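Local coordinates for protein purine nucleoside phosphorylase YlmD (Geobacillus stearothermophilus, PDB 6T1B) that catalyses the zinc-dependent phosphorolysis of adenosine, inosine and S-methyl-5'-thioadenosine to the free base and a ribose 1-phosphate, and also deaminates adenosine, at residues D52-D55 with V56-R60; R60-L63 with A64-L67; A154-M157 with V158-W161; T186-D189 with R190-D193; F251-H254 with R255-R258. One frame throughout, in Å; residues are numbered along the deposited sequence.

Contact 1: D52-D55 with V56-R60; sequences DRTD and VVNNR
Val-56 begins the second segment one turn above Asp-52: its N donates to Asp-52 O at 3.0 Å, and its CG2 rests against that same oxygen. Asp-52 is the N-cap of helix 53-67; in one of its two conformers its OD2 takes the N-H of Asp-55 on the anti side of the carboxylate, at 3.0 Å. Val-57 continues the helical pattern with a nearly straight bond from its N to Arg-53 O (2.9 Å, 173°). Its CG2 also lies over the centre of one face of the Arg-53 guanidinium, 4.3 Å above the plane, where the extended arginine chain runs alongside the valine before NH1 reaches Gln-98 O in a weak bond. Asn-58 has CG beside its own backbone N (chi1 -78°), which brings the amide back beside Thr-54, with ND2 3.7 Å from Thr-54 CG2. Two waters serve this exposed amide: one joins Asn-58 ND2 to Asp-55 OD2, the other donates to Thr-54 O and weakly to Asn-58 OD1. Asp-55 OD1 forms a salt bridge with Lys-37. Asn-59 donates its N to Asp-55 O at 2.8 Å, while its buried amide is fixed by Glu-35 N at OD1 and by Asn-44 O and Ser-36 OG at ND2. Arg-60 N bonds to Val-56 O; its side chain touches inosine, with NH1 on Met-45 O and NH2 on Ala-97 O. This first part of helix 53-67 lies against loops, with Val-56 packed on Asn-44, Leu-47 and Asp-51; farther along, the helix meets strands 74-75 and 264-269.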
loop_
_atom_site.group_PDB
_atom_site.type_symbol
_atom_site.label_atom_id
_atom_site.label_comp_id
_atom_site.label_asym_id
_atom_site.label_seq_id
_atom_site.Cartn_x
_atom_site.Cartn_y
_atom_site.Cartn_z
ATOM N N ASP A 52 -18.514 3.104 12.035
ATOM C CA ASP A 52 -18.610 4.077 13.111
ATOM C C ASP A 52 -17.266 4.770 13.300
ATOM O O ASP A 52 -16.247 4.114 13.561
ATOM C CB ASP A 52 -18.998 3.361 14.396
ATOM C CG ASP A 52 -19.160 4.296 15.531
ATOM O OD1 ASP A 52 -20.223 4.944 15.595
ATOM O OD2 ASP A 52 -18.206 4.416 16.339
ATOM N N ARG A 53 -17.266 6.095 13.171
ATOM C CA ARG A 53 -16.026 6.850 13.225
ATOM C C ARG A 53 -15.314 6.685 14.559
ATOM O O ARG A 53 -14.080 6.630 14.606
ATOM C CB ARG A 53 -16.305 8.330 12.943
ATOM C CG ARG A 53 -15.096 9.201 13.030
ATOM C CD ARG A 53 -15.448 10.670 12.796
ATOM N NE ARG A 53 -14.265 11.507 12.953
ATOM C CZ ARG A 53 -13.792 11.921 14.125
ATOM N NH1 ARG A 53 -12.701 12.669 14.165
ATOM N NH2 ARG A 53 -14.404 11.588 15.256
ATOM N N THR A 54 -16.059 6.663 15.659
ATOM C CA THR A 54 -15.415 6.477 16.955
ATOM C C THR A 54 -14.657 5.157 16.998
ATOM O O THR A 54 -13.511 5.097 17.462
ATOM C CB THR A 54 -16.450 6.571 18.067
ATOM O OG1 THR A 54 -16.984 7.906 18.073
ATOM C CG2 THR A 54 -15.814 6.269 19.416
ATOM N N ASP A 55 -15.268 4.085 16.503
ATOM C CA ASP A 55 -14.572 2.799 16.486
ATOM C C ASP A 55 -13.308 2.891 15.641
ATOM O O ASP A 55 -12.243 2.408 16.040
ATOM C CB ASP A 55 -15.480 1.676 15.989
ATOM C CG ASP A 55 -16.625 1.341 16.955
ATOM O OD1 ASP A 55 -17.605 0.731 16.462
ATOM O OD2 ASP A 55 -16.557 1.658 18.164
ATOM N N VAL A 56 -13.419 3.471 14.437
ATOM C CA VAL A 56 -12.263 3.549 13.540
ATOM C C VAL A 56 -11.132 4.365 14.170
ATOM O O VAL A 56 -9.959 3.962 14.137
ATOM C CB VAL A 56 -12.665 4.098 12.157
ATOM C CG1 VAL A 56 -11.435 4.233 11.288
ATOM C CG2 VAL A 56 -13.674 3.206 11.488
ATOM N N VAL A 57 -11.454 5.524 14.745
ATOM C CA VAL A 57 -10.409 6.320 15.392
ATOM C C VAL A 57 -9.771 5.534 16.531
ATOM O O VAL A 57 -8.547 5.566 16.714
ATOM C CB VAL A 57 -10.925 7.701 15.815
ATOM C CG1 VAL A 57 -9.888 8.444 16.648
ATOM C CG2 VAL A 57 -11.267 8.497 14.571
ATOM N N ASN A 58 -10.575 4.793 17.301
ATOM C CA ASN A 58 -9.996 3.994 18.385
ATOM C C ASN A 58 -9.104 2.880 17.835
ATOM O O ASN A 58 -8.062 2.562 18.434
ATOM C CB ASN A 58 -11.091 3.446 19.297
ATOM C CG ASN A 58 -11.604 4.497 20.248
ATOM O OD1 ASN A 58 -10.872 5.419 20.622
ATOM N ND2 ASN A 58 -12.856 4.357 20.674
ATOM N N ASN A 59 -9.473 2.294 16.696
ATOM C CA ASN A 59 -8.623 1.305 16.039
ATOM C C ASN A 59 -7.293 1.924 15.633
ATOM O O ASN A 59 -6.225 1.326 15.838
ATOM C CB ASN A 59 -9.314 0.724 14.802
ATOM C CG ASN A 59 -10.548 -0.064 15.157
ATOM O OD1 ASN A 59 -10.661 -0.587 16.266
ATOM N ND2 ASN A 59 -11.465 -0.191 14.206
ATOM N N ARG A 60 -7.339 3.140 15.084
ATOM C CA ARG A 60 -6.106 3.818 14.706
ATOM C C ARG A 60 -5.281 4.152 15.940
ATOM O O ARG A 60 -4.054 3.996 15.926
ATOM C CB ARG A 60 -6.442 5.071 13.904
ATOM C CG ARG A 60 -7.051 4.764 12.542
ATOM C CD ARG A 60 -7.260 6.043 11.750
ATOM N NE ARG A 60 -7.591 5.720 10.379
ATOM C CZ ARG A 60 -7.346 6.500 9.334
ATOM N NH1 ARG A 60 -7.652 6.072 8.111
ATOM N NH2 ARG A 60 -6.813 7.711 9.504
HETATM O O HOH W 1 -12.474 7.602 19.021
HETATM O O HOH W 2 -14.889 2.492 20.084
#

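Contact 2: R60-L63 with A64-L67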
loop_
_atom_site.group_PDB
_atom_site.type_symbol
_atom_site.label_atom_id
_atom_site.label_comp_id
_atom_site.label_asym_id
_atom_site.label_seq_id
_atom_site.Cartn_x
_atom_site.Cartn_y
_atom_site.Cartn_z
ATOM N N ARG A 60 -7.339 3.140 15.084
ATOM C CA ARG A 60 -6.106 3.818 14.706
ATOM C C ARG A 60 -5.281 4.152 15.940
ATOM O O ARG A 60 -4.054 3.996 15.926
ATOM C CB ARG A 60 -6.442 5.071 13.904
ATOM C CG ARG A 60 -7.051 4.764 12.542
ATOM C CD ARG A 60 -7.260 6.043 11.750
ATOM N NE ARG A 60 -7.591 5.720 10.379
ATOM C CZ ARG A 60 -7.346 6.500 9.334
ATOM N NH1 ARG A 60 -7.652 6.072 8.111
ATOM N NH2 ARG A 60 -6.813 7.711 9.504
ATOM N N ARG A 61 -5.920 4.614 17.024
ATOM C CA ARG A 61 -5.194 4.857 18.268
ATOM C C ARG A 61 -4.552 3.578 18.789
ATOM O O ARG A 61 -3.460 3.620 19.371
ATOM C CB ARG A 61 -6.127 5.455 19.325
ATOM C CG ARG A 61 -6.567 6.878 18.980
ATOM C CD ARG A 61 -7.122 7.631 20.150
ATOM N NE ARG A 61 -7.220 9.060 19.857
ATOM C CZ ARG A 61 -6.185 9.890 19.723
ATOM N NH1 ARG A 61 -6.400 11.171 19.460
ATOM N NH2 ARG A 61 -4.938 9.450 19.836
ATOM N N ARG A 62 -5.204 2.436 18.587
ATOM C CA ARG A 62 -4.647 1.168 19.050
ATOM C C ARG A 62 -3.363 0.833 18.294
ATOM O O ARG A 62 -2.341 0.509 18.905
ATOM C CB ARG A 62 -5.689 0.066 18.894
ATOM C CG ARG A 62 -5.253 -1.290 19.412
ATOM C CD ARG A 62 -5.235 -1.304 20.910
ATOM N NE ARG A 62 -6.585 -1.374 21.442
ATOM C CZ ARG A 62 -6.914 -1.046 22.685
ATOM N NH1 ARG A 62 -8.172 -1.166 23.073
ATOM N NH2 ARG A 62 -5.993 -0.580 23.530
ATOM N N LEU A 63 -3.378 0.964 16.969
ATOM C CA LEU A 63 -2.149 0.767 16.191
ATOM C C LEU A 63 -1.068 1.752 16.637
ATOM O O LEU A 63 0.103 1.381 16.791
ATOM C CB LEU A 63 -2.406 0.920 14.694
ATOM C CG LEU A 63 -1.135 0.823 13.834
ATOM C CD1 LEU A 63 -0.470 -0.551 13.995
ATOM C CD2 LEU A 63 -1.417 1.129 12.371
ATOM N N ALA A 64 -1.439 3.017 16.836
ATOM C CA ALA A 64 -0.475 3.999 17.312
ATOM C C ALA A 64 0.192 3.544 18.606
ATOM O O ALA A 64 1.391 3.750 18.796
ATOM C CB ALA A 64 -1.129 5.375 17.485
ATOM N N GLU A 65 -0.573 2.914 19.499
ATOM C CA GLU A 65 -0.028 2.367 20.740
ATOM C C GLU A 65 0.917 1.209 20.445
ATOM O O GLU A 65 2.033 1.163 20.974
ATOM C CB GLU A 65 -1.212 1.943 21.623
ATOM C CG GLU A 65 -0.911 1.067 22.833
ATOM C CD GLU A 65 -2.184 0.405 23.378
ATOM O OE1 GLU A 65 -3.281 0.979 23.195
ATOM O OE2 GLU A 65 -2.100 -0.694 23.970
ATOM N N TRP A 66 0.509 0.289 19.576
ATOM C CA TRP A 66 1.379 -0.834 19.243
ATOM C C TRP A 66 2.700 -0.366 18.639
ATOM O O TRP A 66 3.764 -0.933 18.933
ATOM C CB TRP A 66 0.683 -1.755 18.246
ATOM C CG TRP A 66 -0.544 -2.436 18.719
ATOM C CD1 TRP A 66 -0.960 -2.621 20.021
ATOM C CD2 TRP A 66 -1.529 -3.043 17.884
ATOM N NE1 TRP A 66 -2.153 -3.304 20.023
ATOM C CE2 TRP A 66 -2.520 -3.583 18.735
ATOM C CE3 TRP A 66 -1.665 -3.198 16.506
ATOM C CZ2 TRP A 66 -3.644 -4.247 18.232
ATOM C CZ3 TRP A 66 -2.776 -3.860 16.008
ATOM C CH2 TRP A 66 -3.751 -4.389 16.889
ATOM N N LEU A 67 2.657 0.658 17.806
ATOM C CA LEU A 67 3.838 1.138 17.104
ATOM C C LEU A 67 4.612 2.188 17.895
ATOM O O LEU A 67 5.701 2.578 17.466
ATOM C CB LEU A 67 3.435 1.765 15.781
ATOM C CG LEU A 67 2.715 0.890 14.751
ATOM C CD1 LEU A 67 2.438 1.684 13.498
ATOM C CD2 LEU A 67 3.545 -0.356 14.437
#
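Arg-62 and Leu-63 meet Glu-65, Trp-66 and Leu-67 in a local contact between side chains three and four residues apart on helix 53-67, a helix with one flank on the sheet that carries strands 74-75 and 264-269 and another on the surface. The backbone is regular: Ala-64 N, Glu-65 N, Trp-66 N and Leu-67 N donate to the carbonyl oxygens four residues back. Arg-60, whose O takes Ala-64 N, reaches inosine with a side chain held by Met-45 O. On the sheet side Leu-63 CD1 packs on Leu-67 CG at 3.6 Å and meets Trp-66 CE3 obliquely at 3.8 Å. Both leucines continue onto Phe-267, and Leu-63 and Ala-64 touch Trp-74. On the outer side Arg-62 has CG anti to its N (chi1 -177°) and then bends at both following torsions, folding its chain across the indole. CG sits 3.3 Å above the plane of the Trp-66 ring, offset toward the rim, and CD follows to within 3.8 Å of NE1. The guanidinium, turned 24° from the ring plane, goes on to Glu-65: NH2 donates to the syn lone pair of OE1 at 3.1 Å, completing a salt bridge in which the two flat groups stand nearly perpendicular. Arg-62 NH1 has a further, long and weak ion pair with Glu-35. The leucines thus supply apolar packing to the sheet, whereas the arginine joins an aromatic face to a carboxylate. That bond is bent (143°) and Glu-65 is exposed, so the ion pair probably contributes modestly, the Trp-66 face also setting the arginine's course.

Contact 3: A154-M157 with V158-W161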
loop_
_atom_site.group_PDB
_atom_site.type_symbol
_atom_site.label_atom_id
_atom_site.label_comp_id
_atom_site.label_asym_id
_atom_site.label_seq_id
_atom_site.Cartn_x
_atom_site.Cartn_y
_atom_site.Cartn_z
ATOM N N ALA A 154 3.474 3.325 -9.696
ATOM C CA ALA A 154 4.727 2.803 -9.159
ATOM C C ALA A 154 5.923 3.500 -9.797
ATOM O O ALA A 154 6.853 3.934 -9.107
ATOM C CB ALA A 154 4.800 1.298 -9.398
ATOM N N GLY A 155 5.934 3.600 -11.125
ATOM C CA GLY A 155 7.023 4.285 -11.792
ATOM C C GLY A 155 7.022 5.781 -11.544
ATOM O O GLY A 155 8.074 6.427 -11.610
ATOM N N HIS A 156 5.848 6.361 -11.288
ATOM C CA HIS A 156 5.768 7.783 -10.970
ATOM C C HIS A 156 6.510 8.088 -9.673
ATOM O O HIS A 156 7.215 9.100 -9.588
ATOM C CB HIS A 156 4.294 8.192 -10.892
ATOM C CG HIS A 156 4.057 9.666 -10.763
ATOM N ND1 HIS A 156 4.782 10.613 -11.452
ATOM C CD2 HIS A 156 3.128 10.352 -10.056
ATOM C CE1 HIS A 156 4.332 11.819 -11.146
ATOM N NE2 HIS A 156 3.334 11.689 -10.295
ATOM N N MET A 157 6.409 7.207 -8.673
ATOM C CA MET A 157 7.167 7.429 -7.440
ATOM C C MET A 157 8.661 7.466 -7.750
ATOM O O MET A 157 9.397 8.366 -7.304
ATOM C CB MET A 157 6.886 6.301 -6.443
ATOM C CG MET A 157 7.525 6.516 -5.075
ATOM S SD MET A 157 6.728 7.758 -4.036
ATOM C CE MET A 157 5.223 6.875 -3.550
ATOM N N VAL A 158 9.128 6.497 -8.537
ATOM C CA VAL A 158 10.542 6.426 -8.892
ATOM C C VAL A 158 10.957 7.688 -9.630
ATOM O O VAL A 158 12.004 8.288 -9.340
ATOM C CB VAL A 158 10.816 5.164 -9.727
ATOM C CG1 VAL A 158 12.269 5.132 -10.169
ATOM C CG2 VAL A 158 10.498 3.946 -8.928
ATOM N N TRP A 159 10.142 8.116 -10.605
ATOM C CA TRP A 159 10.446 9.318 -11.370
ATOM C C TRP A 159 10.548 10.545 -10.473
ATOM O O TRP A 159 11.424 11.399 -10.675
ATOM C CB TRP A 159 9.376 9.534 -12.444
ATOM C CG TRP A 159 9.622 10.704 -13.336
ATOM C CD1 TRP A 159 10.447 10.739 -14.417
ATOM C CD2 TRP A 159 9.028 12.005 -13.237
ATOM N NE1 TRP A 159 10.408 11.983 -14.997
ATOM C CE2 TRP A 159 9.543 12.779 -14.295
ATOM C CE3 TRP A 159 8.114 12.590 -12.358
ATOM C CZ2 TRP A 159 9.179 14.109 -14.496
ATOM C CZ3 TRP A 159 7.750 13.915 -12.561
ATOM C CH2 TRP A 159 8.284 14.659 -13.622
ATOM N N LEU A 160 9.642 10.672 -9.505
ATOM C CA LEU A 160 9.698 11.824 -8.608
ATOM C C LEU A 160 10.951 11.779 -7.747
ATOM O O LEU A 160 11.605 12.807 -7.544
ATOM C CB LEU A 160 8.462 11.884 -7.718
ATOM C CG LEU A 160 7.152 12.231 -8.427
ATOM C CD1 LEU A 160 5.951 12.030 -7.501
ATOM C CD2 LEU A 160 7.181 13.647 -8.935
ATOM N N TRP A 161 11.320 10.597 -7.252
ATOM C CA TRP A 161 12.524 10.513 -6.434
ATOM C C TRP A 161 13.759 10.868 -7.253
ATOM O O TRP A 161 14.681 11.525 -6.753
ATOM C CB TRP A 161 12.645 9.144 -5.785
ATOM C CG TRP A 161 11.672 8.934 -4.666
ATOM C CD1 TRP A 161 10.527 9.642 -4.417
ATOM C CD2 TRP A 161 11.747 7.940 -3.626
ATOM N NE1 TRP A 161 9.894 9.147 -3.301
ATOM C CE2 TRP A 161 10.644 8.116 -2.787
ATOM C CE3 TRP A 161 12.680 6.952 -3.308
ATOM C CZ2 TRP A 161 10.420 7.311 -1.681
ATOM C CZ3 TRP A 161 12.452 6.159 -2.216
ATOM C CH2 TRP A 161 11.337 6.337 -1.416
#
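On helix 153-163, which packs on strands 85-87 and 127-133, His-156 makes a CH-pi contact with Leu-160 and Met-157 a Met-aromatic contact with Trp-161, each one turn on. Leu-160 CD1 lies over one face of the His-156 ring, 4.0 Å from its centroid and 17° off the normal. The same imidazole meets Trp-159 rim to rim, ND1 standing 4.0 Å from CE3, with neither ring over the other's face. Replacing His-156 by an alanine is likely to leave Leu-160 CD1 without the ring face it covers and the exposed Trp-159 indole freer to turn. Both His-156 and Leu-160 also touch Ile-85. Val-158 packs on Leu-227 of helix 219-229, while Trp-161 meets Tyr-111 edge-to-face on the sheet side. Backbone bonds hold the turn, regular except for a weak one from Val-158 N to Ala-154 O. Met-157, bent at its second and third torsions (chi2 74°), folds across the Trp-161 indole. Its CG stands over the five-membered ring, 3.9 Å above the plane and offset toward the rim, while SD comes in obliquely, 3.5 Å from Trp-161 NE1.

Contact 4: T186-D189 with R190-D193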
loop_
_atom_site.group_PDB
_atom_site.type_symbol
_atom_site.label_atom_id
_atom_site.label_comp_id
_atom_site.label_asym_id
_atom_site.label_seq_id
_atom_site.Cartn_x
_atom_site.Cartn_y
_atom_site.Cartn_z
ATOM N N THR A 186 -10.158 -11.874 -11.187
ATOM C CA THR A 186 -10.438 -12.070 -12.604
ATOM C C THR A 186 -11.007 -10.779 -13.170
ATOM O O THR A 186 -11.936 -10.204 -12.597
ATOM C CB THR A 186 -11.430 -13.217 -12.808
ATOM O OG1 THR A 186 -10.846 -14.440 -12.329
ATOM C CG2 THR A 186 -11.782 -13.374 -14.290
ATOM N N VAL A 187 -10.449 -10.332 -14.293
ATOM C CA VAL A 187 -10.816 -9.072 -14.929
ATOM C C VAL A 187 -11.098 -9.326 -16.407
ATOM O O VAL A 187 -10.896 -10.429 -16.929
ATOM C CB VAL A 187 -9.741 -7.989 -14.755
ATOM C CG1 VAL A 187 -9.437 -7.799 -13.277
ATOM C CG2 VAL A 187 -8.474 -8.351 -15.544
ATOM N N ASP A 188 -11.557 -8.277 -17.091
ATOM C CA ASP A 188 -11.964 -8.352 -18.489
ATOM C C ASP A 188 -10.955 -7.658 -19.401
ATOM O O ASP A 188 -9.937 -7.122 -18.957
ATOM C CB ASP A 188 -13.385 -7.787 -18.675
ATOM C CG ASP A 188 -13.516 -6.352 -18.197
ATOM O OD1 ASP A 188 -12.487 -5.654 -18.068
ATOM O OD2 ASP A 188 -14.660 -5.920 -17.933
ATOM N N ASP A 189 -11.242 -7.689 -20.707
ATOM C CA ASP A 189 -10.322 -7.099 -21.680
ATOM C C ASP A 189 -10.074 -5.622 -21.402
ATOM O O ASP A 189 -8.979 -5.117 -21.664
ATOM C CB ASP A 189 -10.878 -7.252 -23.090
ATOM C CG ASP A 189 -10.781 -8.661 -23.590
ATOM O OD1 ASP A 189 -9.641 -9.168 -23.676
ATOM O OD2 ASP A 189 -11.835 -9.269 -23.866
ATOM N N ARG A 190 -11.083 -4.913 -20.903
ATOM C CA ARG A 190 -10.914 -3.495 -20.610
ATOM C C ARG A 190 -9.750 -3.279 -19.655
ATOM O O ARG A 190 -8.892 -2.414 -19.880
ATOM C CB ARG A 190 -12.214 -2.952 -20.014
ATOM C CG ARG A 190 -12.221 -1.463 -19.742
ATOM C CD ARG A 190 -11.740 -1.150 -18.337
ATOM N NE ARG A 190 -12.680 -1.544 -17.288
ATOM C CZ ARG A 190 -13.576 -0.725 -16.738
ATOM N NH1 ARG A 190 -14.376 -1.159 -15.774
ATOM N NH2 ARG A 190 -13.666 0.531 -17.150
ATOM N N VAL A 191 -9.703 -4.058 -18.574
ATOM C CA VAL A 191 -8.646 -3.874 -17.589
ATOM C C VAL A 191 -7.289 -4.223 -18.189
ATOM O O VAL A 191 -6.343 -3.431 -18.119
ATOM C CB VAL A 191 -8.940 -4.681 -16.315
ATOM C CG1 VAL A 191 -7.737 -4.637 -15.377
ATOM C CG2 VAL A 191 -10.154 -4.121 -15.629
ATOM N N VAL A 192 -7.164 -5.408 -18.784
ATOM C CA VAL A 192 -5.846 -5.790 -19.279
ATOM C C VAL A 192 -5.402 -4.843 -20.391
ATOM O O VAL A 192 -4.220 -4.484 -20.480
ATOM C CB VAL A 192 -5.784 -7.276 -19.676
ATOM C CG1 VAL A 192 -6.045 -8.156 -18.441
ATOM C CG2 VAL A 192 -6.747 -7.593 -20.783
ATOM N N ASP A 193 -6.346 -4.396 -21.235
ATOM C CA ASP A 193 -5.996 -3.466 -22.304
ATOM C C ASP A 193 -5.440 -2.158 -21.750
ATOM O O ASP A 193 -4.552 -1.548 -22.360
ATOM C CB ASP A 193 -7.212 -3.189 -23.194
ATOM C CG ASP A 193 -7.566 -4.362 -24.080
ATOM O OD1 ASP A 193 -6.700 -5.237 -24.286
ATOM O OD2 ASP A 193 -8.708 -4.406 -24.583
HETATM O O HOH W 3 -7.161 -7.939 -24.455
#
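Asp-188 caps helix 189-195 where the chain leaves strand 186-187, and the valines beside it form a hydrophobic staple. In the first shell Asp-188 OD1 accepts the N-H of Val-191 at 3.2 Å, met nearly along its C-O axis. CG lies between the backbone N and the carbonyl carbon (chi1 57°), which turns the carboxylate toward the N-H of Val-191. The backbone O of Asp-188 serves the same turn, taking Val-192 N at 3.3 Å in a nearly straight bond (170°) and Val-191 N in a weak, strongly bent one. Arg-190 folds its bent side chain back beside the cap, but its NE stays 4.2 Å from Asp-188 OD1, beyond a salt bridge; its charge would probably still stabilise the carboxylate. Val-187, just before the cap, points toward the helix and closes the staple with CG2 on Val-192 CG1 at 3.8 Å. It also crosses Val-191 at about a right angle, the two CB atoms 3.7 Å apart. Farther out, strand 214-217 supports this apolar layer: Leu-217 touches Val-187 and Val-191, Tyr-215 touches Val-192, and Val-187 pairs with Tyr-215 through the backbone. Trp-146 of helix 146-150 lies against Val-191 and Arg-190. On the outer side two like-charged carboxylates share a mediator. Asp-189 OD1 is also bonded to Tyr-215 OH, and Asp-193 OD1 forms a salt bridge with Arg-196 NH1; between the two acids, one water donates to Asp-189 OD1 at 2.9 Å and to Asp-193 OD1 at 2.7 Å.

Contact 5: F251-H254 with R255-R258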
loop_
_atom_site.group_PDB
_atom_site.type_symbol
_atom_site.label_atom_id
_atom_site.label_comp_id
_atom_site.label_asym_id
_atom_site.label_seq_id
_atom_site.Cartn_x
_atom_site.Cartn_y
_atom_site.Cartn_z
ATOM N N PHE A 251 -7.233 -10.963 6.768
ATOM C CA PHE A 251 -7.459 -9.771 5.976
ATOM C C PHE A 251 -8.898 -9.507 5.569
ATOM O O PHE A 251 -9.656 -10.444 5.282
ATOM C CB PHE A 251 -6.646 -9.803 4.683
ATOM C CG PHE A 251 -5.164 -9.942 4.898
ATOM C CD1 PHE A 251 -4.479 -11.017 4.365
ATOM C CD2 PHE A 251 -4.456 -8.982 5.587
ATOM C CE1 PHE A 251 -3.100 -11.142 4.521
ATOM C CE2 PHE A 251 -3.089 -9.091 5.752
ATOM C CZ PHE A 251 -2.418 -10.189 5.212
ATOM N N PHE A 252 -9.266 -8.217 5.573
ATOM C CA PHE A 252 -10.422 -7.751 4.836
ATOM C C PHE A 252 -10.119 -7.888 3.348
ATOM O O PHE A 252 -8.987 -7.698 2.910
ATOM C CB PHE A 252 -10.690 -6.275 5.104
ATOM C CG PHE A 252 -10.884 -5.934 6.558
ATOM C CD1 PHE A 252 -9.960 -5.104 7.216
ATOM C CD2 PHE A 252 -11.972 -6.395 7.277
ATOM C CE1 PHE A 252 -10.141 -4.784 8.565
ATOM C CE2 PHE A 252 -12.137 -6.075 8.605
ATOM C CZ PHE A 252 -11.222 -5.241 9.234
ATOM N N SER A 253 -11.154 -8.148 2.553
ATOM C CA SER A 253 -11.006 -8.249 1.111
ATOM C C SER A 253 -12.249 -7.678 0.453
ATOM O O SER A 253 -13.332 -8.235 0.602
ATOM C CB SER A 253 -10.815 -9.704 0.670
ATOM O OG SER A 253 -10.892 -9.834 -0.734
ATOM N N HIS A 254 -12.081 -6.592 -0.292
ATOM C CA HIS A 254 -13.216 -6.021 -1.017
ATOM C C HIS A 254 -13.903 -7.047 -1.897
ATOM O O HIS A 254 -15.137 -7.098 -1.955
ATOM C CB HIS A 254 -12.693 -4.853 -1.845
ATOM C CG HIS A 254 -13.717 -4.244 -2.744
ATOM N ND1 HIS A 254 -14.652 -3.345 -2.288
ATOM C CD2 HIS A 254 -13.954 -4.411 -4.063
ATOM C CE1 HIS A 254 -15.429 -2.984 -3.290
ATOM N NE2 HIS A 254 -15.030 -3.618 -4.380
ATOM N N ARG A 255 -13.131 -7.886 -2.584
ATOM C CA ARG A 255 -13.735 -8.860 -3.479
ATOM C C ARG A 255 -14.383 -9.999 -2.700
ATOM O O ARG A 255 -15.545 -10.343 -2.942
ATOM C CB ARG A 255 -12.728 -9.393 -4.490
ATOM C CG ARG A 255 -13.367 -10.362 -5.482
ATOM C CD ARG A 255 -12.481 -10.639 -6.689
ATOM N NE ARG A 255 -12.613 -9.599 -7.705
ATOM C CZ ARG A 255 -12.871 -9.817 -8.994
ATOM N NH1 ARG A 255 -13.011 -11.052 -9.467
ATOM N NH2 ARG A 255 -12.967 -8.783 -9.817
ATOM N N ARG A 256 -13.640 -10.618 -1.764
ATOM C CA ARG A 256 -14.192 -11.797 -1.090
ATOM C C ARG A 256 -15.387 -11.414 -0.236
ATOM O O ARG A 256 -16.352 -12.178 -0.119
ATOM C CB ARG A 256 -13.132 -12.439 -0.194
ATOM C CG ARG A 256 -13.557 -13.751 0.467
ATOM C CD ARG A 256 -12.638 -14.145 1.612
ATOM N NE ARG A 256 -12.697 -13.112 2.623
ATOM C CZ ARG A 256 -11.668 -12.412 3.098
ATOM N NH1 ARG A 256 -10.426 -12.654 2.729
ATOM N NH2 ARG A 256 -11.914 -11.482 3.988
ATOM N N ASP A 257 -15.328 -10.249 0.388
ATOM C CA ASP A 257 -16.345 -9.774 1.314
ATOM C C ASP A 257 -17.461 -9.030 0.581
ATOM O O ASP A 257 -18.316 -8.397 1.225
ATOM C CB ASP A 257 -15.749 -8.908 2.422
ATOM C CG ASP A 257 -14.712 -9.641 3.269
ATOM O OD1 ASP A 257 -14.782 -10.891 3.365
ATOM O OD2 ASP A 257 -13.842 -8.969 3.861
ATOM N N ARG A 258 -17.462 -9.085 -0.745
ATOM C CA ARG A 258 -18.592 -8.604 -1.545
ATOM C C ARG A 258 -18.833 -7.117 -1.328
ATOM O O ARG A 258 -19.977 -6.649 -1.333
ATOM C CB ARG A 258 -19.852 -9.414 -1.267
ATOM C CG ARG A 258 -19.641 -10.901 -1.532
ATOM C CD ARG A 258 -20.924 -11.692 -1.466
ATOM N NE ARG A 258 -21.795 -11.375 -2.590
ATOM C CZ ARG A 258 -21.701 -11.941 -3.788
ATOM N NH1 ARG A 258 -20.772 -12.857 -4.022
ATOM N NH2 ARG A 258 -22.535 -11.587 -4.756
#
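Ser-253 opens an ST motif, its OG accepting Arg-256 N at 3.0 Å and its O accepting Asp-257 N at 2.8 Å, that leads through a type I beta turn, Arg-255 to Arg-258, in the loop between strands 237-239 and 264-269. The tight part lies on the Ser-253 side. Asp-257 OD2 adds a bond back to Ser-253 N, at 3.1 Å and from above the carboxylate plane. Outside the motif, Asp-125 OD2 bonds to Ser-253 OG and Thr-261 OG1 to Asp-257 OD2. Arg-256, bent at chi3 (61°), forms a salt bridge from NH2 to Asp-257 OD1 at 3.0 Å, and the same NH2 meets Phe-251 O in the plane of both carbonyl and guanidinium, at 2.8 Å and 162°. Its NH1 reaches Ser-245 O, between the zinc ligands Cys-243 and Cys-246. A leucine at Arg-256 would probably leave Phe-251 O and Asp-257 OD1 without their guanidinium partner. The looser, solvent side holds Arg-258 and the His-254 ring, whose side chain lies about 4 Å from that of inosine-binding Arg-263. Arg-255 also points away from the partner segment, but its N bonds to Asp-125 OD1 and its side chain touches Tyr-185. In the tight part, by contrast, Ser-253 CB lies over one face of the Arg-256 guanidinium, 3.5 Å from its plane and offset toward the rim.

Contacts 1 and 2 are successive parts of helix 53-67, their centres 11 Å apart, and share Arg-60, whose side chain comes within about 3 Å of the bound inosine. Contact 5 approaches that ligand too, the His-254 side chain being about 7 Å from it, and lies about 7 Å from contact 1 at the nearest atoms. Contacts 4 and 5 touch through a weak hydrogen bond, Arg-255 NH2 to Thr-186 O at 3.3 Å, near the Cys-183, Cys-184, Cys-243 and Cys-246 zinc site. Contact 3 stands apart, on the opposite side of the chain's centre from contacts 1, 2 and 5; the Met-157 side chain is about 9 Å from that of catalytic-zinc ligand His-143.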